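Local coordinates for trichothecene 3-O-acetyltransferase TRI101 (Fusarium sporotrichioides, PDB 2ZBA), which acetylates the 3-hydroxyl of trichothecenes, using acetyl coenzyme A as donor, during the biosynthesis of mycotoxins such as T-2 toxin, at residues V48-E53 / F398-G403; S33-V38 / G156-V161; L217-A222 / T374-P379; E296-V301 / S382-S387. All coordinates share one frame; numbering follows the deposited sequence. Where two conformers were deposited one is given.

Contact 1: V48-E53 / F398-G403; sequences VSTLEE and FGFGLG
T50, whose CG2 meets the loop of F398-G403, turns its hydroxyl back on its own helix: OG1 is hydrogen-bonded to T46 O, one turn earlier in helix 44-61. The contact sets this helix of the N-terminal half of a BAHD-family acyltransferase against the loop that leads into strand 407-409, and no hydrogen bond crosses it. With CG2 anti to the backbone N and OG1 beside that N (chi1 -52°), the methyl branch faces the loop. T50 CG2 comes within 3.4 Å of F398 O and 3.9 Å of G399 O; both are carbon-to-oxygen contacts, not hydrogen bonds. T50 CG2 also lies near the plane of the F400 ring at its edge, 4.1 Å from F400 CD1. L51 approaches that edge further along, its CB 3.9 Å from F400 CE1, while the leucine side chain also touches L148 and L150 of strand 146-153 and L180 and C184 of helix 170-184. F400 is also met over a face: F398 CB stands 3.4 Å above the centre of the F400 ring, so the CB of F398, not its ring, covers that face. Positive phi angles at F398 and G399 help make the tight bend that brings the two together. The bend has polar ties of its own, for F398 N is hydrogen-bonded to S181 OG and G399 N to D397 OD2.

Contact 2: S33-V38 / G156-V161; sequences SLVYPV and GLILTV
L34 and L159 form a hydrogen-bonded pair at the tight heart of two antiparallel strands, central members of the mixed sheet in the N-terminal half of this BAHD-family enzyme. L34 N reaches L159 O at 2.7 Å, nearly straight at 169° and in the carbonyl plane, and L159 N returns the bond to L34 O at 2.8 Å. The next such pair is less even: Y36 N to L157 O is sound, but L157 N to Y36 O is bent to 123° and weak. Beyond it P37 and G156 form a last, non-hydrogen-bonded pair; P37, partly exposed, turns its ring from the partner strand, and G156 CA passes 3.1 Å from Y36 O. V38 swings back over this end and sets CG2 3.8 Å from L157 CB. L157 O, besides taking Y36 N, lies at the edge of the Y36 ring, whose OH is bonded to Y396 O. On the face of L34, Y36, L157 and L159, the last two reach I47 and L51 of helix 44-61. Across the sheet V35 and I158 run alongside each other: V35 CG2, anti to the carbonyl carbon (chi1 -170°), is the branch laid 3.9 Å from I158 CG1. Further along that face S33 OG donates to T160 OG1 at 3.0 Å, and T160 OG1 is in turn hydrogen-bonded to V125 O.

Contact 3: L217-A222 / T374-P379; sequences LDHQIA and TADANP. With CA (calcium ion), chain H; CA (calcium ion), chain G.
D376 reaches from its loop to a calcium ion held against D218 and I221. Its CB lies near the E296 carboxylate, and with CG beside the backbone N and anti to the carbonyl carbon (chi1 -65°) the carboxylate is carried over to the other loop. At the tip both oxygens bind the calcium ion of chain H, OD1 at 2.6 Å and OD2 about as far. D376 OD1 also lies 3.2 Å from I221 O, and D376 OD2 lies 3.1 Å from D218 OD1; each of these oxygen pairs is brought together by the shared metal. D218 O, I221 O and water 5 bind this ion too, and D218 O additionally accepts the backbone N-H of I221. The side chains of D218 and D376 cross at about a right angle, with the carboxylate planes 61° apart. D218 OD1 bridges to the calcium ion of chain G, 2.5 Å from each metal, while OD2 binds the chain G ion alone; three waters are further ligands there. Away from the metals, A375 CB lies 3.4 Å from Q220 C. Water 1 joins the loops by donating to H219 O at 2.8 Å and accepting from D376 N. The 3-10 segment with D218, the loop residue I221 just after it, and D376 in the type I beta turn from T374 to A377 supply a surface calcium site of two ions bridged by one carboxylate.

Contact 4: E296-V301 / S382-S387; sequences EFCRAV and SIMLSS. With COA (coenzyme A), chain E.
The F297 ring meets the neighbouring strand through two side chains: L385 CD2 comes to its edge, near the ring plane, 3.7 Å from F297 CZ, while I383 CG2 approaches obliquely, 3.6 Å from F297 CE2. In-plane at the edge lies R299 CG, and W278 of helix 269-285 meets the phenylalanine with its ring turned by about 40°. The CG of F297 is anti to the backbone N (chi1 -165°), which carries the ring toward I383 and L385. The second flat group, the R299 guanidinium, has the coenzyme A carbon CCP over one face, 4.0 Å from R299 NH2; salt bridges from NH2 to D270 and D271 hold it there at the end of an extended chain. Both groups rise from one face of a parallel strand pair, 294-302 beside 383-387, in the large mixed sheet of this BAHD-family acyltransferase. I383 N bonds to E296 O, C298 N to I383 O, L385 N to C298 O and A300 N to L385 O, all 2.8 to 2.9 Å. Past A300 a water continues the ladder, donating to A300 O and accepting from S387 N at 2.7 Å. C298 and M384, a selenomethionine in this structure, share the other face, loosely in touch, and M384 touches the bound T-2 toxin. S386, which also touches the toxin, meets the pantetheine arm: its OG accepts a hydrogen bond from coenzyme A N4P that is weak, and doubtful in detail because C2P crowds the same OG. A300 CB packs 3.6 Å from C5P of this arm.

From the N terminus, strand 29-37 opens contact 2 and helix 44-61 opens contact 1; contact 2 closes at 156-161 while contact 1 is still open, so the two cross. Both gather around the five-stranded sheet, where Y36 touches F398. Contact 3 then opens at 217-222 and contact 4 at 296-301. They close in the same order, at 374-379 and 382-387, and so cross as well, H219 and E296 meeting between them. Both fall within the long loop that contact 1 finally closes at 398-403, where the chain has returned to the sheet of strands 29-37 and 156-164. Contacts 2 and 4 belong to different sheets, about 28 Å apart between centres.

Contact 1: V48-E53 / F398-G403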
# COMPACT_ATOMS: atom_id res chain seq x y z
N VAL A 48 20.62 14.72 -7.68
CA VAL A 48 19.79 15.75 -7.05
C VAL A 48 19.23 16.71 -8.09
O VAL A 48 18.01 16.92 -8.13
CB VAL A 48 20.57 16.52 -5.93
CG1 VAL A 48 19.69 17.56 -5.25
CG2 VAL A 48 21.09 15.56 -4.87
N SER A 49 20.10 17.26 -8.94
CA SER A 49 19.67 18.20 -9.99
C SER A 49 18.68 17.59 -10.96
O SER A 49 17.71 18.25 -11.38
CB SER A 49 20.88 18.75 -10.75
OG SER A 49 21.59 19.69 -9.95
N THR A 50 18.91 16.33 -11.33
CA THR A 50 18.04 15.59 -12.23
C THR A 50 16.64 15.40 -11.62
O THR A 50 15.64 15.51 -12.32
CB THR A 50 18.66 14.23 -12.58
OG1 THR A 50 19.99 14.45 -13.06
CG2 THR A 50 17.83 13.48 -13.62
N LEU A 51 16.58 15.12 -10.31
CA LEU A 51 15.28 14.93 -9.66
C LEU A 51 14.54 16.25 -9.50
O LEU A 51 13.33 16.32 -9.73
CB LEU A 51 15.43 14.20 -8.32
CG LEU A 51 14.16 13.96 -7.47
CD1 LEU A 51 13.05 13.17 -8.23
CD2 LEU A 51 14.54 13.25 -6.19
N GLU A 52 15.27 17.30 -9.11
CA GLU A 52 14.71 18.64 -8.98
C GLU A 52 14.02 19.10 -10.26
O GLU A 52 12.95 19.72 -10.21
CB GLU A 52 15.80 19.65 -8.60
CG GLU A 52 16.36 19.51 -7.18
CD GLU A 52 17.61 20.37 -6.96
OE1 GLU A 52 18.21 20.82 -7.97
OE2 GLU A 52 18.00 20.60 -5.80
N GLU A 53 14.63 18.78 -11.40
CA GLU A 53 14.13 19.19 -12.73
C GLU A 53 12.93 18.38 -13.19
O GLU A 53 12.04 18.91 -13.86
CB GLU A 53 15.26 19.12 -13.77
CG GLU A 53 16.27 20.23 -13.65
CD GLU A 53 15.85 21.50 -14.37
OE1 GLU A 53 15.06 22.27 -13.80
N PHE A 398 14.72 7.19 -13.40
CA PHE A 398 14.67 8.65 -13.15
C PHE A 398 15.75 9.48 -13.87
O PHE A 398 16.08 10.59 -13.41
CB PHE A 398 14.71 8.98 -11.65
CG PHE A 398 13.59 8.40 -10.86
CD1 PHE A 398 12.35 9.03 -10.81
CD2 PHE A 398 13.77 7.22 -10.12
CE1 PHE A 398 11.30 8.48 -10.06
CE2 PHE A 398 12.74 6.67 -9.38
CZ PHE A 398 11.49 7.31 -9.35
N GLY A 399 16.30 8.96 -14.97
CA GLY A 399 17.46 9.58 -15.63
C GLY A 399 18.71 9.68 -14.76
O GLY A 399 19.66 10.40 -15.11
N PHE A 400 18.73 8.96 -13.64
CA PHE A 400 19.81 9.06 -12.66
C PHE A 400 21.11 8.42 -13.18
O PHE A 400 22.19 8.69 -12.64
CB PHE A 400 19.42 8.39 -11.33
CG PHE A 400 18.36 9.13 -10.54
CD1 PHE A 400 18.05 10.47 -10.80
CD2 PHE A 400 17.71 8.49 -9.48
CE1 PHE A 400 17.09 11.14 -10.04
CE2 PHE A 400 16.75 9.15 -8.73
CZ PHE A 400 16.44 10.48 -9.01
N GLY A 401 20.99 7.57 -14.18
CA GLY A 401 22.12 6.85 -14.77
C GLY A 401 22.60 5.66 -13.95
O GLY A 401 23.71 5.14 -14.18
N LEU A 402 21.77 5.21 -13.02
CA LEU A 402 22.18 4.15 -12.08
C LEU A 402 21.60 2.77 -12.40
O LEU A 402 21.83 1.81 -11.67
CB LEU A 402 21.81 4.53 -10.65
CG LEU A 402 22.19 5.94 -10.20
CD1 LEU A 402 21.54 6.28 -8.86
CD2 LEU A 402 23.72 6.09 -10.15
N GLY A 403 20.86 2.70 -13.51
CA GLY A 403 20.04 1.52 -13.82
C GLY A 403 18.75 1.51 -12.99
O GLY A 403 18.40 2.49 -12.33

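Contact 2: S33-V38 / G156-V161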
# COMPACT_ATOMS: atom_id res chain seq x y z
N SER A 33 10.42 2.94 -0.73
CA SER A 33 11.83 3.28 -0.91
C SER A 33 12.44 2.52 -2.07
O SER A 33 12.29 1.29 -2.14
CB SER A 33 12.65 2.99 0.34
OG SER A 33 12.21 3.76 1.42
N LEU A 34 13.14 3.24 -2.94
CA LEU A 34 13.85 2.62 -4.07
C LEU A 34 15.34 2.79 -3.84
O LEU A 34 15.82 3.91 -3.73
CB LEU A 34 13.44 3.25 -5.40
CG LEU A 34 12.08 2.87 -6.01
CD1 LEU A 34 10.88 3.00 -5.02
CD2 LEU A 34 11.81 3.66 -7.30
N VAL A 35 16.05 1.66 -3.76
CA VAL A 35 17.51 1.63 -3.52
C VAL A 35 18.31 1.35 -4.81
O VAL A 35 17.98 0.41 -5.55
CB VAL A 35 17.85 0.57 -2.46
CG1 VAL A 35 19.33 0.68 -2.02
CG2 VAL A 35 16.90 0.69 -1.26
N TYR A 36 19.35 2.16 -5.04
CA TYR A 36 20.26 2.06 -6.19
C TYR A 36 21.73 2.09 -5.71
O TYR A 36 22.04 2.79 -4.74
CB TYR A 36 20.09 3.25 -7.13
CG TYR A 36 18.70 3.53 -7.66
CD1 TYR A 36 18.33 3.17 -8.95
CD2 TYR A 36 17.77 4.21 -6.87
CE1 TYR A 36 17.04 3.44 -9.43
CE2 TYR A 36 16.50 4.49 -7.33
CZ TYR A 36 16.13 4.12 -8.59
OH TYR A 36 14.85 4.41 -9.02
N PRO A 37 22.63 1.33 -6.38
CA PRO A 37 24.07 1.49 -6.11
C PRO A 37 24.57 2.80 -6.74
O PRO A 37 24.02 3.24 -7.75
CB PRO A 37 24.70 0.29 -6.82
CG PRO A 37 23.78 0.01 -7.99
CD PRO A 37 22.38 0.31 -7.42
N VAL A 38 25.58 3.41 -6.14
CA VAL A 38 26.21 4.60 -6.72
C VAL A 38 27.71 4.34 -6.79
O VAL A 38 28.37 4.12 -5.76
CB VAL A 38 25.91 5.90 -5.94
CG1 VAL A 38 26.78 7.07 -6.46
CG2 VAL A 38 24.43 6.24 -6.03
N GLY A 156 25.68 3.94 -2.43
CA GLY A 156 24.34 3.92 -2.96
C GLY A 156 23.47 5.13 -2.71
O GLY A 156 23.95 6.25 -2.44
N LEU A 157 22.17 4.89 -2.82
CA LEU A 157 21.16 5.95 -2.83
C LEU A 157 19.81 5.32 -2.54
O LEU A 157 19.43 4.36 -3.22
CB LEU A 157 21.11 6.60 -4.20
CG LEU A 157 20.17 7.79 -4.37
CD1 LEU A 157 20.89 9.10 -4.03
CD2 LEU A 157 19.66 7.81 -5.78
N ILE A 158 19.11 5.86 -1.54
CA ILE A 158 17.71 5.51 -1.25
C ILE A 158 16.78 6.68 -1.55
O ILE A 158 16.88 7.76 -0.94
CB ILE A 158 17.51 5.05 0.21
CG1 ILE A 158 18.42 3.86 0.53
CG2 ILE A 158 16.04 4.65 0.45
CD1 ILE A 158 18.41 3.47 1.99
N LEU A 159 15.88 6.48 -2.51
CA LEU A 159 14.84 7.46 -2.76
C LEU A 159 13.56 6.97 -2.10
O LEU A 159 13.11 5.85 -2.36
CB LEU A 159 14.62 7.64 -4.25
CG LEU A 159 13.45 8.54 -4.63
CD1 LEU A 159 13.69 9.98 -4.18
CD2 LEU A 159 13.28 8.48 -6.10
N THR A 160 13.00 7.81 -1.24
CA THR A 160 11.76 7.49 -0.55
C THR A 160 10.67 8.44 -0.99
O THR A 160 10.90 9.65 -1.01
CB THR A 160 11.94 7.57 0.95
OG1 THR A 160 12.97 6.66 1.35
CG2 THR A 160 10.64 7.23 1.67
N VAL A 161 9.51 7.91 -1.37
CA VAL A 161 8.38 8.74 -1.79
C VAL A 161 7.17 8.57 -0.87
O VAL A 161 6.71 7.43 -0.63
CB VAL A 161 7.98 8.49 -3.25
CG1 VAL A 161 6.91 9.50 -3.69
CG2 VAL A 161 9.20 8.58 -4.17

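Contact 3: L217-A222 / T374-P379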
# COMPACT_ATOMS: atom_id res chain seq x y z
N LEU A 217 -22.50 -2.78 3.94
CA LEU A 217 -21.49 -1.88 4.53
C LEU A 217 -21.08 -2.21 5.98
O LEU A 217 -20.28 -1.50 6.59
CB LEU A 217 -21.91 -0.41 4.39
CG LEU A 217 -21.97 0.14 2.95
CD1 LEU A 217 -21.94 1.61 3.00
CD2 LEU A 217 -20.84 -0.37 2.03
N ASP A 218 -21.59 -3.32 6.49
CA ASP A 218 -21.28 -3.78 7.85
C ASP A 218 -19.75 -3.80 8.13
O ASP A 218 -19.29 -3.18 9.09
CB ASP A 218 -21.91 -5.14 8.11
CG ASP A 218 -21.46 -5.77 9.42
OD1 ASP A 218 -21.03 -5.09 10.39
OD2 ASP A 218 -21.58 -7.00 9.51
N HIS A 219 -18.99 -4.45 7.27
CA HIS A 219 -17.52 -4.55 7.46
C HIS A 219 -16.78 -3.21 7.48
O HIS A 219 -15.60 -3.14 7.89
CB HIS A 219 -16.88 -5.38 6.36
CG HIS A 219 -17.25 -6.83 6.38
ND1 HIS A 219 -16.83 -7.70 7.36
CD2 HIS A 219 -17.92 -7.58 5.48
CE1 HIS A 219 -17.28 -8.91 7.09
NE2 HIS A 219 -17.94 -8.86 5.95
N GLN A 220 -17.45 -2.16 7.01
CA GLN A 220 -16.83 -0.83 6.99
C GLN A 220 -17.46 0.17 7.95
O GLN A 220 -17.15 1.35 7.89
CB GLN A 220 -16.73 -0.29 5.55
CG GLN A 220 -16.13 -1.36 4.62
CD GLN A 220 -16.18 -1.01 3.16
OE1 GLN A 220 -17.16 -0.46 2.68
NE2 GLN A 220 -15.15 -1.41 2.41
N ILE A 221 -18.31 -0.32 8.86
CA ILE A 221 -18.92 0.53 9.90
C ILE A 221 -18.81 -0.13 11.27
O ILE A 221 -19.10 -1.32 11.39
CB ILE A 221 -20.42 0.87 9.61
CG1 ILE A 221 -20.56 1.56 8.24
CG2 ILE A 221 -21.00 1.80 10.73
CD1 ILE A 221 -21.95 1.41 7.60
N ALA A 222 -18.38 0.64 12.28
CA ALA A 222 -18.25 0.20 13.69
C ALA A 222 -18.20 1.52 14.50
O ALA A 222 -17.88 2.52 13.91
CB ALA A 222 -17.00 -0.66 13.87
N THR A 374 -11.15 -1.04 7.69
CA THR A 374 -10.86 -2.17 8.59
C THR A 374 -11.74 -2.06 9.86
O THR A 374 -11.33 -2.47 10.93
CB THR A 374 -9.33 -2.25 8.94
OG1 THR A 374 -8.93 -1.06 9.62
CG2 THR A 374 -8.47 -2.38 7.68
N ALA A 375 -12.95 -1.52 9.71
CA ALA A 375 -13.84 -1.24 10.85
C ALA A 375 -14.07 -2.42 11.80
O ALA A 375 -14.05 -2.24 13.03
CB ALA A 375 -15.18 -0.66 10.37
N ASP A 376 -14.23 -3.63 11.24
CA ASP A 376 -14.51 -4.83 12.02
C ASP A 376 -13.31 -5.77 12.24
O ASP A 376 -13.48 -6.88 12.74
CB ASP A 376 -15.65 -5.63 11.38
CG ASP A 376 -16.97 -4.89 11.40
OD1 ASP A 376 -17.06 -3.77 11.96
OD2 ASP A 376 -17.94 -5.44 10.82
N ALA A 377 -12.12 -5.33 11.86
CA ALA A 377 -10.90 -6.14 12.05
C ALA A 377 -10.51 -6.22 13.54
O ALA A 377 -10.59 -5.22 14.26
CB ALA A 377 -9.75 -5.57 11.23
N ASN A 378 -10.12 -7.41 13.98
CA ASN A 378 -9.56 -7.65 15.31
C ASN A 378 -8.04 -7.91 15.19
O ASN A 378 -7.66 -8.87 14.57
CB ASN A 378 -10.24 -8.89 15.92
CG ASN A 378 -9.87 -9.13 17.37
OD1 ASN A 378 -8.79 -8.78 17.84
ND2 ASN A 378 -10.79 -9.76 18.09
N PRO A 379 -7.18 -7.07 15.80
CA PRO A 379 -5.72 -7.31 15.68
C PRO A 379 -5.29 -8.73 16.09
O PRO A 379 -4.39 -9.29 15.47
CB PRO A 379 -5.11 -6.27 16.63
CG PRO A 379 -6.17 -5.23 16.82
CD PRO A 379 -7.50 -5.88 16.62
CA CA H . -19.55 -3.43 11.48
CA CA G . -20.46 -7.07 11.81
O HOH W 1 -13.38 -4.70 8.66
O HOH W 2 -20.82 -9.28 11.61
O HOH W 3 -18.61 -7.79 13.35
O HOH W 4 -18.88 -7.59 10.33
O HOH W 5 -21.87 -2.62 11.76

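Contact 4: E296-V301 / S382-S387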
# COMPACT_ATOMS: atom_id res chain seq x y z
N GLU A 296 -11.25 -12.75 10.50
CA GLU A 296 -11.58 -11.97 9.31
C GLU A 296 -10.32 -11.65 8.49
O GLU A 296 -9.32 -11.16 9.04
CB GLU A 296 -12.32 -10.68 9.68
CG GLU A 296 -12.79 -9.79 8.49
CD GLU A 296 -13.90 -8.82 8.87
OE1 GLU A 296 -13.63 -7.60 8.92
OE2 GLU A 296 -15.04 -9.27 9.13
N PHE A 297 -10.37 -11.95 7.20
CA PHE A 297 -9.33 -11.55 6.25
C PHE A 297 -9.88 -10.33 5.53
O PHE A 297 -10.96 -10.39 4.96
CB PHE A 297 -9.03 -12.68 5.25
CG PHE A 297 -7.74 -12.50 4.48
CD1 PHE A 297 -7.72 -11.82 3.26
CD2 PHE A 297 -6.54 -13.02 4.96
CE1 PHE A 297 -6.53 -11.65 2.54
CE2 PHE A 297 -5.35 -12.87 4.23
CZ PHE A 297 -5.35 -12.17 3.04
N CYS A 298 -9.15 -9.22 5.61
CA CYS A 298 -9.43 -8.03 4.81
C CYS A 298 -8.31 -7.89 3.77
O CYS A 298 -7.12 -7.87 4.13
CB CYS A 298 -9.50 -6.76 5.68
SG CYS A 298 -10.34 -6.95 7.25
N ARG A 299 -8.70 -7.81 2.49
CA ARG A 299 -7.76 -7.77 1.35
C ARG A 299 -8.01 -6.56 0.48
O ARG A 299 -9.09 -6.43 -0.08
CB ARG A 299 -7.93 -9.04 0.50
CG ARG A 299 -6.86 -9.29 -0.53
CD ARG A 299 -7.34 -10.37 -1.51
NE ARG A 299 -6.25 -10.90 -2.34
CZ ARG A 299 -6.41 -11.77 -3.33
NH1 ARG A 299 -7.62 -12.21 -3.67
NH2 ARG A 299 -5.34 -12.17 -4.01
N ALA A 300 -7.02 -5.68 0.33
CA ALA A 300 -7.15 -4.50 -0.54
C ALA A 300 -7.32 -4.86 -2.04
O ALA A 300 -6.73 -5.83 -2.57
CB ALA A 300 -5.95 -3.53 -0.37
N VAL A 301 -8.14 -4.06 -2.70
CA VAL A 301 -8.45 -4.28 -4.11
C VAL A 301 -8.43 -2.93 -4.81
O VAL A 301 -9.12 -2.00 -4.42
CB VAL A 301 -9.81 -5.09 -4.35
CG1 VAL A 301 -10.94 -4.61 -3.45
CG2 VAL A 301 -10.24 -5.05 -5.82
N SER A 382 -7.49 -11.18 13.13
CA SER A 382 -7.71 -10.80 11.74
C SER A 382 -6.41 -10.79 10.93
O SER A 382 -5.34 -11.10 11.45
CB SER A 382 -8.44 -9.45 11.64
OG SER A 382 -7.57 -8.38 11.98
N ILE A 383 -6.54 -10.49 9.64
CA ILE A 383 -5.43 -10.13 8.78
C ILE A 383 -5.91 -8.97 7.93
O ILE A 383 -7.05 -8.97 7.43
CB ILE A 383 -4.94 -11.29 7.88
CG1 ILE A 383 -4.27 -12.38 8.72
CG2 ILE A 383 -3.95 -10.76 6.84
CD1 ILE A 383 -3.94 -13.64 7.98
N MSE A 384 -5.05 -7.96 7.77
CA MSE A 384 -5.35 -6.82 6.93
C MSE A 384 -4.21 -6.66 5.92
O MSE A 384 -3.15 -6.12 6.22
CB MSE A 384 -5.53 -5.58 7.80
CG MSE A 384 -6.38 -5.86 9.05
SE MSE A 384 -5.79 -4.88 10.63
CE MSE A 384 -6.36 -3.31 10.20
N LEU A 385 -4.43 -7.16 4.71
CA LEU A 385 -3.38 -7.26 3.71
C LEU A 385 -3.59 -6.34 2.52
O LEU A 385 -4.68 -6.29 1.96
CB LEU A 385 -3.27 -8.69 3.20
CG LEU A 385 -2.40 -8.91 1.95
CD1 LEU A 385 -0.92 -8.84 2.28
CD2 LEU A 385 -2.77 -10.23 1.25
N SER A 386 -2.53 -5.62 2.16
CA SER A 386 -2.48 -4.88 0.91
C SER A 386 -1.34 -5.33 -0.01
O SER A 386 -0.17 -5.09 0.25
CB SER A 386 -2.34 -3.38 1.17
OG SER A 386 -2.30 -2.69 -0.07
N SER A 387 -1.72 -5.97 -1.12
CA SER A 387 -0.77 -6.40 -2.15
C SER A 387 -0.38 -5.25 -3.06
O SER A 387 -1.21 -4.74 -3.80
CB SER A 387 -1.38 -7.52 -2.99
OG SER A 387 -0.58 -7.77 -4.12
N1A COA E . -7.88 -18.28 -16.22
C2A COA E . -6.69 -18.62 -15.61
N3A COA E . -5.92 -17.62 -15.02
C4A COA E . -6.33 -16.32 -15.04
C5A COA E . -7.53 -15.98 -15.66
C6A COA E . -8.31 -16.97 -16.26
N6A COA E . -9.41 -16.65 -16.96
N7A COA E . -7.69 -14.64 -15.54
C8A COA E . -6.63 -14.14 -14.86
N9A COA E . -5.78 -15.17 -14.54
C1B COA E . -4.56 -15.08 -13.70
C2B COA E . -3.42 -14.39 -14.44
O2B COA E . -2.68 -15.31 -15.21
C3B COA E . -2.64 -13.78 -13.28
O3B COA E . -2.06 -14.85 -12.59
P3B COA E . -0.53 -14.93 -12.08
O7A COA E . -0.19 -13.60 -11.44
O8A COA E . 0.41 -15.13 -13.25
O9A COA E . -0.52 -16.05 -11.09
C4B COA E . -3.76 -13.34 -12.36
O4B COA E . -4.78 -14.31 -12.53
C5B COA E . -4.34 -11.96 -12.63
O5B COA E . -5.49 -11.86 -11.79
P1A COA E . -5.88 -10.47 -11.07
O1A COA E . -6.08 -9.38 -12.07
O2A COA E . -7.03 -10.63 -10.10
O3A COA E . -4.55 -9.99 -10.25
P2A COA E . -3.95 -10.64 -8.90
O4A COA E . -2.45 -10.77 -9.11
O5A COA E . -4.61 -11.91 -8.43
O6A COA E . -4.21 -9.55 -7.76
CBP COA E . -5.60 -8.26 -6.27
CCP COA E . -5.42 -9.58 -7.01
CDP COA E . -4.70 -8.33 -5.03
CEP COA E . -7.08 -8.11 -5.87
CAP COA E . -5.15 -7.12 -7.19
OAP COA E . -5.96 -7.08 -8.35
C9P COA E . -5.13 -5.75 -6.56
O9P COA E . -6.31 -5.00 -6.52
N8P COA E . -3.98 -5.25 -6.10
C7P COA E . -3.92 -3.93 -5.48
C6P COA E . -4.30 -3.96 -4.00
C5P COA E . -4.18 -2.56 -3.41
O5P COA E . -5.03 -1.68 -3.68
N4P COA E . -3.16 -2.33 -2.61
C3P COA E . -2.58 -0.98 -2.56
C2P COA E . -2.68 -0.35 -1.17
S1P COA E . -2.83 1.46 -1.17
O HOH W 6 -4.26 -6.89 -1.57